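3-methylornithine synthase (Methanosarcina barkeri, PDB 3T7V) catalyses the radical-based isomerization of L-lysine to (3R)-3-methyl-D-ornithine, a step in pyrrolysine biosynthesis, using a [4Fe-4S] cluster and S-adenosylmethionine. Local coordinates at residues A[78-83]-A[313-318]; A[238-243]-A[309-314]; A[276-279]-A[285-288]. One frame throughout, in Å; residues are numbered along the deposited sequence.

Contact 1: residues A[78-83]-A[313-318]; sequences CYYNCR and YDRDLE. With SF4 (iron/sulfur cluster), chain B.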
loop_
_atom_site.group_PDB
_atom_site.type_symbol
_atom_site.label_atom_id
_atom_site.label_comp_id
_atom_site.label_asym_id
_atom_site.label_seq_id
_atom_site.Cartn_x
_atom_site.Cartn_y
_atom_site.Cartn_z
ATOM N N CYS A 78 5.391 6.600 -12.609
ATOM C CA CYS A 78 4.502 5.480 -12.767
ATOM C C CYS A 78 4.431 4.994 -14.204
ATOM O O CYS A 78 4.275 5.786 -15.133
ATOM C CB CYS A 78 3.094 5.966 -12.370
ATOM S SG CYS A 78 1.879 4.621 -12.451
ATOM N N TYR A 79 4.551 3.684 -14.377
ATOM C CA TYR A 79 4.490 3.102 -15.744
ATOM C C TYR A 79 3.171 3.470 -16.441
ATOM O O TYR A 79 3.138 3.512 -17.689
ATOM C CB TYR A 79 4.539 1.591 -15.579
ATOM C CG TYR A 79 4.619 0.808 -16.884
ATOM C CD1 TYR A 79 5.803 0.874 -17.683
ATOM C CD2 TYR A 79 3.538 0.098 -17.314
ATOM C CE1 TYR A 79 5.863 0.136 -18.880
ATOM C CE2 TYR A 79 3.620 -0.666 -18.477
ATOM C CZ TYR A 79 4.780 -0.624 -19.229
ATOM O OH TYR A 79 4.826 -1.367 -20.397
ATOM N N TYR A 80 2.083 3.670 -15.690
ATOM C CA TYR A 80 0.785 3.820 -16.296
ATOM C C TYR A 80 0.445 5.282 -16.548
ATOM O O TYR A 80 -0.639 5.590 -17.003
ATOM C CB TYR A 80 -0.270 3.128 -15.373
ATOM C CG TYR A 80 0.020 1.673 -15.242
ATOM C CD1 TYR A 80 0.764 1.180 -14.175
ATOM C CD2 TYR A 80 -0.448 0.779 -16.163
ATOM C CE1 TYR A 80 1.092 -0.158 -14.054
ATOM C CE2 TYR A 80 -0.112 -0.596 -16.044
ATOM C CZ TYR A 80 0.674 -1.025 -14.956
ATOM O OH TYR A 80 0.930 -2.392 -14.957
ATOM N N ASN A 81 1.413 6.201 -16.368
ATOM C CA ASN A 81 1.125 7.611 -16.696
ATOM C C ASN A 81 0.646 7.770 -18.130
ATOM O O ASN A 81 1.067 6.989 -18.996
ATOM C CB ASN A 81 2.209 8.524 -16.234
ATOM C CG ASN A 81 3.181 8.689 -17.273
ATOM O OD1 ASN A 81 2.996 9.587 -18.156
ATOM N ND2 ASN A 81 4.196 7.890 -17.237
ATOM N N CYS A 82 -0.168 8.766 -18.354
ATOM C CA CYS A 82 -0.858 8.905 -19.609
ATOM C C CYS A 82 0.051 9.118 -20.823
ATOM O O CYS A 82 -0.397 8.800 -21.970
ATOM C CB CYS A 82 -1.852 9.992 -19.484
ATOM S SG CYS A 82 -1.230 11.643 -19.411
ATOM N N ARG A 83 1.273 9.571 -20.585
ATOM C CA ARG A 83 2.204 9.828 -21.727
ATOM C C ARG A 83 2.837 8.512 -22.155
ATOM O O ARG A 83 3.464 8.485 -23.241
ATOM C CB ARG A 83 3.322 10.773 -21.298
ATOM C CG ARG A 83 2.747 12.109 -20.849
ATOM C CD ARG A 83 2.076 12.809 -21.989
ATOM N NE ARG A 83 1.529 14.094 -21.533
ATOM C CZ ARG A 83 2.259 15.173 -21.238
ATOM N NH1 ARG A 83 3.593 15.132 -21.359
ATOM N NH2 ARG A 83 1.648 16.306 -20.843
ATOM N N TYR A 313 7.627 -5.867 -10.179
ATOM C CA TYR A 313 9.048 -6.307 -10.121
ATOM C C TYR A 313 9.278 -7.558 -10.971
ATOM O O TYR A 313 10.413 -7.762 -11.460
ATOM C CB TYR A 313 9.498 -6.590 -8.676
ATOM C CG TYR A 313 9.208 -8.021 -8.274
ATOM C CD1 TYR A 313 10.242 -8.987 -8.328
ATOM C CD2 TYR A 313 7.923 -8.451 -7.887
ATOM C CE1 TYR A 313 9.982 -10.324 -8.027
ATOM C CE2 TYR A 313 7.655 -9.780 -7.579
ATOM C CZ TYR A 313 8.682 -10.712 -7.696
ATOM O OH TYR A 313 8.413 -12.031 -7.419
ATOM N N ASP A 314 8.222 -8.376 -11.163
ATOM C CA ASP A 314 8.232 -9.644 -11.841
ATOM C C ASP A 314 7.768 -9.585 -13.298
ATOM O O ASP A 314 7.433 -10.619 -13.867
ATOM C CB ASP A 314 7.396 -10.653 -11.024
ATOM C CG ASP A 314 5.971 -10.138 -10.659
ATOM O OD1 ASP A 314 5.635 -8.933 -10.925
ATOM O OD2 ASP A 314 5.251 -10.912 -10.013
ATOM N N ARG A 315 7.796 -8.396 -13.904
ATOM C CA ARG A 315 7.337 -8.157 -15.294
ATOM C C ARG A 315 8.092 -9.028 -16.258
ATOM O O ARG A 315 7.492 -9.504 -17.221
ATOM C CB ARG A 315 7.529 -6.662 -15.667
ATOM C CG ARG A 315 6.951 -6.160 -17.013
ATOM C CD ARG A 315 7.236 -4.656 -17.192
ATOM N NE ARG A 315 6.193 -3.830 -16.555
ATOM C CZ ARG A 315 4.897 -3.879 -16.881
ATOM N NH1 ARG A 315 4.436 -4.677 -17.853
ATOM N NH2 ARG A 315 4.032 -3.109 -16.242
ATOM N N ASP A 316 9.383 -9.281 -15.992
ATOM C CA ASP A 316 10.176 -10.124 -16.899
ATOM C C ASP A 316 10.214 -11.624 -16.615
ATOM O O ASP A 316 10.841 -12.384 -17.410
ATOM C CB ASP A 316 11.601 -9.592 -16.941
ATOM C CG ASP A 316 11.635 -8.100 -17.117
ATOM O OD1 ASP A 316 11.027 -7.614 -18.105
ATOM O OD2 ASP A 316 12.240 -7.417 -16.252
ATOM N N LEU A 317 9.591 -12.063 -15.508
ATOM C CA LEU A 317 9.652 -13.502 -15.138
ATOM C C LEU A 317 8.720 -14.323 -16.010
ATOM O O LEU A 317 7.611 -13.895 -16.317
ATOM C CB LEU A 317 9.217 -13.708 -13.664
ATOM C CG LEU A 317 10.159 -13.317 -12.530
ATOM C CD1 LEU A 317 10.878 -12.006 -12.779
ATOM C CD2 LEU A 317 9.390 -13.288 -11.221
ATOM N N GLU A 318 9.121 -15.541 -16.389
ATOM C CA GLU A 318 8.213 -16.347 -17.181
ATOM C C GLU A 318 7.023 -16.779 -16.333
ATOM O O GLU A 318 5.941 -16.995 -16.863
ATOM C CB GLU A 318 8.894 -17.544 -17.868
ATOM C CG GLU A 318 8.105 -17.985 -19.103
ATOM C CD GLU A 318 8.676 -19.193 -19.827
ATOM O OE1 GLU A 318 7.877 -19.942 -20.443
ATOM O OE2 GLU A 318 9.911 -19.392 -19.798
HETATM FE FE1 SF4 B . -2.027 6.505 -10.033
HETATM FE FE2 SF4 B . -2.077 7.332 -12.696
HETATM FE FE3 SF4 B . 0.047 5.940 -11.876
HETATM FE FE4 SF4 B . -0.265 8.435 -11.061
HETATM S S1 SF4 B . 0.039 7.805 -13.212
HETATM S S2 SF4 B . 0.274 6.657 -9.753
HETATM S S3 SF4 B . -2.489 8.655 -10.843
HETATM S S4 SF4 B . -2.041 5.157 -12.010
#

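Contact 2: residues A[238-243]-A[309-314]; sequences TFLPQE and GVANYD. With SAM (S-adenosylmethionine), chain C.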
loop_
_atom_site.group_PDB
_atom_site.type_symbol
_atom_site.label_atom_id
_atom_site.label_comp_id
_atom_site.label_asym_id
_atom_site.label_seq_id
_atom_site.Cartn_x
_atom_site.Cartn_y
_atom_site.Cartn_z
ATOM N N THR A 238 9.477 0.889 -2.098
ATOM C CA THR A 238 10.680 1.235 -2.877
ATOM C C THR A 238 10.315 1.638 -4.300
ATOM O O THR A 238 9.571 0.866 -4.978
ATOM C CB THR A 238 11.572 -0.044 -3.022
ATOM O OG1 THR A 238 11.845 -0.517 -1.672
ATOM C CG2 THR A 238 12.868 0.260 -3.779
ATOM N N PHE A 239 10.820 2.775 -4.782
ATOM C CA PHE A 239 10.611 3.151 -6.188
ATOM C C PHE A 239 11.370 2.198 -7.092
ATOM O O PHE A 239 12.589 2.037 -6.997
ATOM C CB PHE A 239 11.107 4.591 -6.348
ATOM C CG PHE A 239 11.119 5.065 -7.761
ATOM C CD1 PHE A 239 10.031 4.835 -8.624
ATOM C CD2 PHE A 239 12.262 5.629 -8.255
ATOM C CE1 PHE A 239 10.101 5.257 -9.949
ATOM C CE2 PHE A 239 12.312 6.024 -9.593
ATOM C CZ PHE A 239 11.207 5.853 -10.410
ATOM N N LEU A 240 10.610 1.608 -8.015
ATOM C CA LEU A 240 11.277 0.773 -9.085
ATOM C C LEU A 240 11.138 1.598 -10.348
ATOM O O LEU A 240 10.004 1.773 -10.860
ATOM C CB LEU A 240 10.441 -0.503 -9.237
ATOM C CG LEU A 240 10.468 -1.487 -8.040
ATOM C CD1 LEU A 240 9.922 -2.904 -8.411
ATOM C CD2 LEU A 240 11.838 -1.615 -7.346
ATOM N N PRO A 241 12.220 2.070 -10.940
ATOM C CA PRO A 241 12.109 2.927 -12.192
ATOM C C PRO A 241 11.504 2.071 -13.316
ATOM O O PRO A 241 11.753 0.828 -13.435
ATOM C CB PRO A 241 13.605 3.257 -12.531
ATOM C CG PRO A 241 14.208 3.261 -11.147
ATOM C CD PRO A 241 13.610 2.018 -10.425
ATOM N N GLN A 242 10.634 2.743 -14.074
ATOM C CA GLN A 242 9.812 2.015 -15.065
ATOM C C GLN A 242 10.195 2.501 -16.476
ATOM O O GLN A 242 10.383 3.686 -16.739
ATOM C CB GLN A 242 8.310 2.389 -14.841
ATOM C CG GLN A 242 7.820 1.939 -13.448
ATOM C CD GLN A 242 7.742 0.405 -13.317
ATOM O OE1 GLN A 242 7.315 -0.313 -14.247
ATOM N NE2 GLN A 242 8.027 -0.122 -12.114
ATOM N N GLU A 243 10.120 1.581 -17.426
ATOM C CA GLU A 243 10.412 1.869 -18.855
ATOM C C GLU A 243 9.411 2.892 -19.390
ATOM O O GLU A 243 8.214 2.827 -19.115
ATOM C CB GLU A 243 10.333 0.520 -19.637
ATOM C CG GLU A 243 10.549 0.703 -21.116
ATOM C CD GLU A 243 10.540 -0.598 -21.898
ATOM O OE1 GLU A 243 9.500 -1.291 -21.952
ATOM O OE2 GLU A 243 11.579 -0.914 -22.497
ATOM N N GLY A 309 0.256 -5.919 -11.284
ATOM C CA GLY A 309 0.576 -5.079 -10.105
ATOM C C GLY A 309 0.802 -3.648 -10.633
ATOM O O GLY A 309 0.466 -3.299 -11.764
ATOM N N VAL A 310 1.431 -2.828 -9.822
ATOM C CA VAL A 310 1.734 -1.411 -10.226
ATOM C C VAL A 310 3.220 -1.235 -10.505
ATOM O O VAL A 310 3.576 -0.687 -11.589
ATOM C CB VAL A 310 1.279 -0.380 -9.135
ATOM C CG1 VAL A 310 1.595 1.042 -9.635
ATOM C CG2 VAL A 310 -0.236 -0.578 -8.912
ATOM N N ALA A 311 4.063 -1.693 -9.602
ATOM C CA ALA A 311 5.521 -1.625 -9.814
ATOM C C ALA A 311 5.995 -2.820 -10.636
ATOM O O ALA A 311 6.984 -2.711 -11.398
ATOM C CB ALA A 311 6.229 -1.510 -8.481
ATOM N N ASN A 312 5.345 -3.996 -10.447
ATOM C CA ASN A 312 5.595 -5.154 -11.350
ATOM C C ASN A 312 7.083 -5.568 -11.361
ATOM O O ASN A 312 7.676 -5.653 -12.419
ATOM C CB ASN A 312 5.035 -4.927 -12.791
ATOM C CG ASN A 312 3.546 -4.754 -12.796
ATOM O OD1 ASN A 312 3.038 -3.667 -13.169
ATOM N ND2 ASN A 312 2.858 -5.744 -12.344
ATOM N N TYR A 313 7.627 -5.867 -10.179
ATOM C CA TYR A 313 9.048 -6.307 -10.121
ATOM C C TYR A 313 9.278 -7.558 -10.971
ATOM O O TYR A 313 10.413 -7.762 -11.460
ATOM C CB TYR A 313 9.498 -6.590 -8.676
ATOM C CG TYR A 313 9.208 -8.021 -8.274
ATOM C CD1 TYR A 313 10.242 -8.987 -8.328
ATOM C CD2 TYR A 313 7.923 -8.451 -7.887
ATOM C CE1 TYR A 313 9.982 -10.324 -8.027
ATOM C CE2 TYR A 313 7.655 -9.780 -7.579
ATOM C CZ TYR A 313 8.682 -10.712 -7.696
ATOM O OH TYR A 313 8.413 -12.031 -7.419
ATOM N N ASP A 314 8.222 -8.376 -11.163
ATOM C CA ASP A 314 8.232 -9.644 -11.841
ATOM C C ASP A 314 7.768 -9.585 -13.298
ATOM O O ASP A 314 7.433 -10.619 -13.867
ATOM C CB ASP A 314 7.396 -10.653 -11.024
ATOM C CG ASP A 314 5.971 -10.138 -10.659
ATOM O OD1 ASP A 314 5.635 -8.933 -10.925
ATOM O OD2 ASP A 314 5.251 -10.912 -10.013
HETATM N N SAM C . -4.078 5.869 -9.630
HETATM C CA SAM C . -4.348 5.885 -8.270
HETATM C C SAM C . -3.404 6.676 -7.458
HETATM O O SAM C . -2.400 7.190 -7.994
HETATM O OXT SAM C . -3.732 6.899 -6.240
HETATM C CB SAM C . -4.015 4.718 -7.652
HETATM C CG SAM C . -2.788 3.969 -7.980
HETATM S SD SAM C . -1.760 3.612 -6.492
HETATM C CE SAM C . -1.836 1.842 -6.446
HETATM C "C5'" SAM C . -0.122 3.864 -7.141
HETATM C "C4'" SAM C . 0.766 4.172 -6.188
HETATM O "O4'" SAM C . 1.573 2.907 -6.626
HETATM C "C3'" SAM C . 1.371 5.352 -6.259
HETATM O "O3'" SAM C . 0.661 5.859 -5.120
HETATM C "C2'" SAM C . 2.696 4.772 -5.743
HETATM O "O2'" SAM C . 2.872 4.900 -4.294
HETATM C "C1'" SAM C . 2.875 3.311 -6.192
HETATM N N9 SAM C . 3.726 3.262 -7.438
HETATM C C8 SAM C . 3.445 3.666 -8.714
HETATM N N7 SAM C . 4.514 3.478 -9.475
HETATM C C5 SAM C . 5.498 2.932 -8.683
HETATM C C6 SAM C . 6.840 2.601 -8.925
HETATM N N6 SAM C . 7.418 2.755 -10.118
HETATM N N1 SAM C . 7.548 2.042 -7.932
HETATM C C2 SAM C . 7.017 1.871 -6.685
HETATM N N3 SAM C . 5.762 2.286 -6.386
HETATM C C4 SAM C . 5.007 2.795 -7.410
HETATM O O HOH W 1 4.756 -1.490 -13.922
#

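Contact 3: residues A[276-279]-A[285-288]; sequences ASLD and GMVL. With MD0 (5-amino-D-isoleucine), chain D.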
loop_
_atom_site.group_PDB
_atom_site.type_symbol
_atom_site.label_atom_id
_atom_site.label_comp_id
_atom_site.label_asym_id
_atom_site.label_seq_id
_atom_site.Cartn_x
_atom_site.Cartn_y
_atom_site.Cartn_z
ATOM N N ALA A 276 3.368 -5.486 3.806
ATOM C CA ALA A 276 4.484 -6.111 3.137
ATOM C C ALA A 276 3.945 -6.381 1.695
ATOM O O ALA A 276 3.166 -7.339 1.482
ATOM C CB ALA A 276 4.827 -7.410 3.860
ATOM N N SER A 277 4.330 -5.554 0.732
ATOM C CA SER A 277 3.870 -5.681 -0.660
ATOM C C SER A 277 4.673 -6.685 -1.471
ATOM O O SER A 277 5.906 -6.624 -1.493
ATOM C CB SER A 277 3.957 -4.312 -1.375
ATOM O OG SER A 277 3.607 -4.472 -2.764
ATOM N N LEU A 278 3.981 -7.585 -2.165
ATOM C CA LEU A 278 4.667 -8.547 -3.067
ATOM C C LEU A 278 5.132 -7.834 -4.366
ATOM O O LEU A 278 5.888 -8.391 -5.143
ATOM C CB LEU A 278 3.682 -9.612 -3.486
ATOM C CG LEU A 278 3.089 -10.532 -2.410
ATOM C CD1 LEU A 278 2.389 -11.746 -3.027
ATOM C CD2 LEU A 278 4.090 -10.989 -1.393
ATOM N N ASP A 279 4.632 -6.604 -4.603
ATOM C CA ASP A 279 4.884 -5.952 -5.890
ATOM C C ASP A 279 6.360 -5.509 -6.078
ATOM O O ASP A 279 6.799 -5.266 -7.213
ATOM C CB ASP A 279 3.984 -4.688 -5.954
ATOM C CG ASP A 279 3.591 -4.266 -7.351
ATOM O OD1 ASP A 279 3.629 -5.046 -8.328
ATOM O OD2 ASP A 279 3.104 -3.092 -7.420
ATOM N N GLY A 285 10.717 -11.089 -0.797
ATOM C CA GLY A 285 10.730 -9.731 -0.255
ATOM C C GLY A 285 9.712 -9.599 0.883
ATOM O O GLY A 285 9.898 -8.822 1.841
ATOM N N MET A 286 8.613 -10.332 0.783
ATOM C CA MET A 286 7.565 -10.334 1.841
ATOM C C MET A 286 8.164 -10.789 3.173
ATOM O O MET A 286 7.835 -10.208 4.246
ATOM C CB MET A 286 6.408 -11.266 1.434
ATOM C CG MET A 286 5.274 -11.339 2.493
ATOM S SD MET A 286 4.343 -12.881 2.248
ATOM C CE MET A 286 5.516 -14.128 2.871
ATOM N N VAL A 287 8.999 -11.842 3.128
ATOM C CA VAL A 287 9.620 -12.335 4.341
ATOM C C VAL A 287 10.437 -11.211 5.019
ATOM O O VAL A 287 10.274 -10.977 6.231
ATOM C CB VAL A 287 10.519 -13.543 4.013
ATOM C CG1 VAL A 287 11.192 -14.059 5.301
ATOM C CG2 VAL A 287 9.628 -14.645 3.433
ATOM N N LEU A 288 11.211 -10.478 4.242
ATOM C CA LEU A 288 12.075 -9.432 4.780
ATOM C C LEU A 288 11.213 -8.312 5.391
ATOM O O LEU A 288 11.516 -7.701 6.445
ATOM C CB LEU A 288 12.919 -8.856 3.648
ATOM C CG LEU A 288 14.025 -9.795 3.103
ATOM C CD1 LEU A 288 14.698 -9.248 1.851
ATOM C CD2 LEU A 288 15.046 -10.029 4.196
HETATM C C MD0 D . 0.338 -3.025 -3.471
HETATM N N MD0 D . 0.393 -3.365 -5.875
HETATM O O MD0 D . -0.312 -3.191 -2.419
HETATM C CA MD0 D . -0.397 -2.850 -4.761
HETATM C CB MD0 D . -0.736 -1.346 -4.995
HETATM C CD MD0 D . -2.542 0.350 -4.253
HETATM N NE MD0 D . -3.477 0.655 -3.178
HETATM C CG MD0 D . -1.743 -0.900 -3.895
HETATM C CG2 MD0 D . 0.499 -0.409 -4.984
HETATM O OXT MD0 D . 1.574 -2.999 -3.505
#

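Contact 1: residues A[78-83]-A[313-318]
Arg315 lays its guanidinium over one face of the Tyr79 ring. This is a cation-pi contact: CZ of Arg315 is 4.2 Å from the centroid of the Tyr79 ring. The planes are 31° apart, so the overlap is not flat. NH2 of Arg315 dips closest, 3.3 Å from Tyr79 CE2. The Arg315 chain is extended as far as CD and bends at chi3 (-86°), which turns the guanidinium onto the ring. The tighter part is at the buried Tyr80. There CD2 of Tyr79 stands above the centre of the Tyr80 ring, and Tyr80 OH is hydrogen-bonded to Glu308 OE1. At the guanidinium edge, Arg315 NH2 is 3.4 Å from Tyr80 OH. The other side is looser: only Tyr79, Tyr80 and Arg315 touch across the contact, and Arg315 is exposed to solvent. Cys78 starts the turn that carries both tyrosines, and its SG binds an iron, FE3, at 2.3 Å. It is the last cysteine of the CxxxCxxC motif of radical SAM enzymes, with Cys71 and Cys75. The 78-83 loop follows strand 58-68, whose Tyr66 meets Tyr80 edge-to-face. The 313-318 loop runs between strand 296-300 and helix 324-334.

Contact 2: residues A[238-243]-A[309-314]
Leu240 and Gln242 meet Ala311 and Tyr313 where two loops of the radical SAM TIM-barrel fold come together beside the adenine of S-adenosylmethionine. One loop follows strand 233-238, the other strand 296-300. The hydrogen bonding centres on the Gln242 amide. NE2 of Gln242 donates to Ala311 O at 2.9 Å, in the carbonyl plane and on a lone pair. The same NE2 also donates to Leu240 O, arriving from above that carbonyl plane. The amide nitrogen is thus gripped from both segments. The Gln242 chain bends at chi2 (-68°), which brings NE2 back to Leu240 O. A water lies near the other end of the amide, 2.8 Å from Gln242 OE1, and also reaches Val310 O. More acceptors are near than it has protons to give, so which of them it serves at any moment is open.

The apolar part is small. CD1 of Leu240 packs against Tyr313 CB at 3.7 Å and also touches Ala311 CB. This methyl ends on the root of the Tyr313 side chain, whose ring leads on away from it.

The cofactor contacts use the backbone of Leu240. Its N donates to adenine N1 with an N-H...N angle of 177°, and its O accepts from N6 at 2.9 Å. This pairing reads the Watson-Crick edge of the adenine. Phe239 turns a ring edge toward N6. Glu171, Arg182 and Arg190 also hydrogen-bond to the cofactor. The CB of Ala311 sits against a face of the adenine, 3.8 Å from N1.

Contact 3: residues A[276-279]-A[285-288]
Leu278 and Ala276 meet Met286 without any ring, so the flat groups here are two carboxylates on the other side of the segment 276-279. One belongs to Asp279. Its OD2 takes a weak hydrogen bond from the amino N of the bound 5-amino-D-isoleucine, at 3.1 Å, and also accepts from the backbone N of Val310 and Ala311. Its OD1 accepts from the N of Asn312 and forms a salt bridge with Arg322. The other carboxylate is that of the ligand. Its OXT receives a short hydrogen bond of 2.6 Å from Ser277 OG.

Ser277 is also the N-cap of helix 278-291. Its OG accepts from Asp279 N at 3.0 Å, with an N-H...O angle of 152°. A chi1 of 175° sets OG where it serves both partners. Replacing Ser277 by alanine would probably leave the ligand oxygen without this donor and Asp279 N without its capping acceptor.

The segments belong to a beta-alpha-beta unit of the TIM barrel: strand 275-277, helix 278-291 and strand 296-300. The chain leaves the strand at Ser277 and turns directly into the helix. As neighbours on the strand, Ser277 and Ala276 point opposite ways: Ser277 to the pocket, Ala276 to the helix.

On the helix side the packing is apolar. CD2 of Leu278 touches Met286 CB at 3.7 Å, and the two chains lie alongside each other. Ala276 CB lies 4.2 Å from Met286 CG and near the Met286 carbonyl. SD of Met286 is 4.1 Å from Leu278 CD2. Val327 of helix 324-334 touches both Leu278 and Met286.

Contacts 1 and 2 lie close together, their centres about 6 Å apart, and share Tyr313 and Asp314. The centre of contact 3 is about 13 Å from that of contact 2 and about 18 Å from that of contact 1. Along the chain the order is 78-83, 238-243, 276-279, 285-288, then 309-318, so contact 3 is nested inside the loops closed by the other two. Strands 58-68, 233-238, 275-277 and 296-300 of the parallel barrel sheet lead into the segments. Loop 309-318, between strand 296-300 and helix 324-334, joins all three, since Asp279 holds its backbone. The contacts thus border cluster, cofactor and bound ligand in turn, consistent with radical transfer between them.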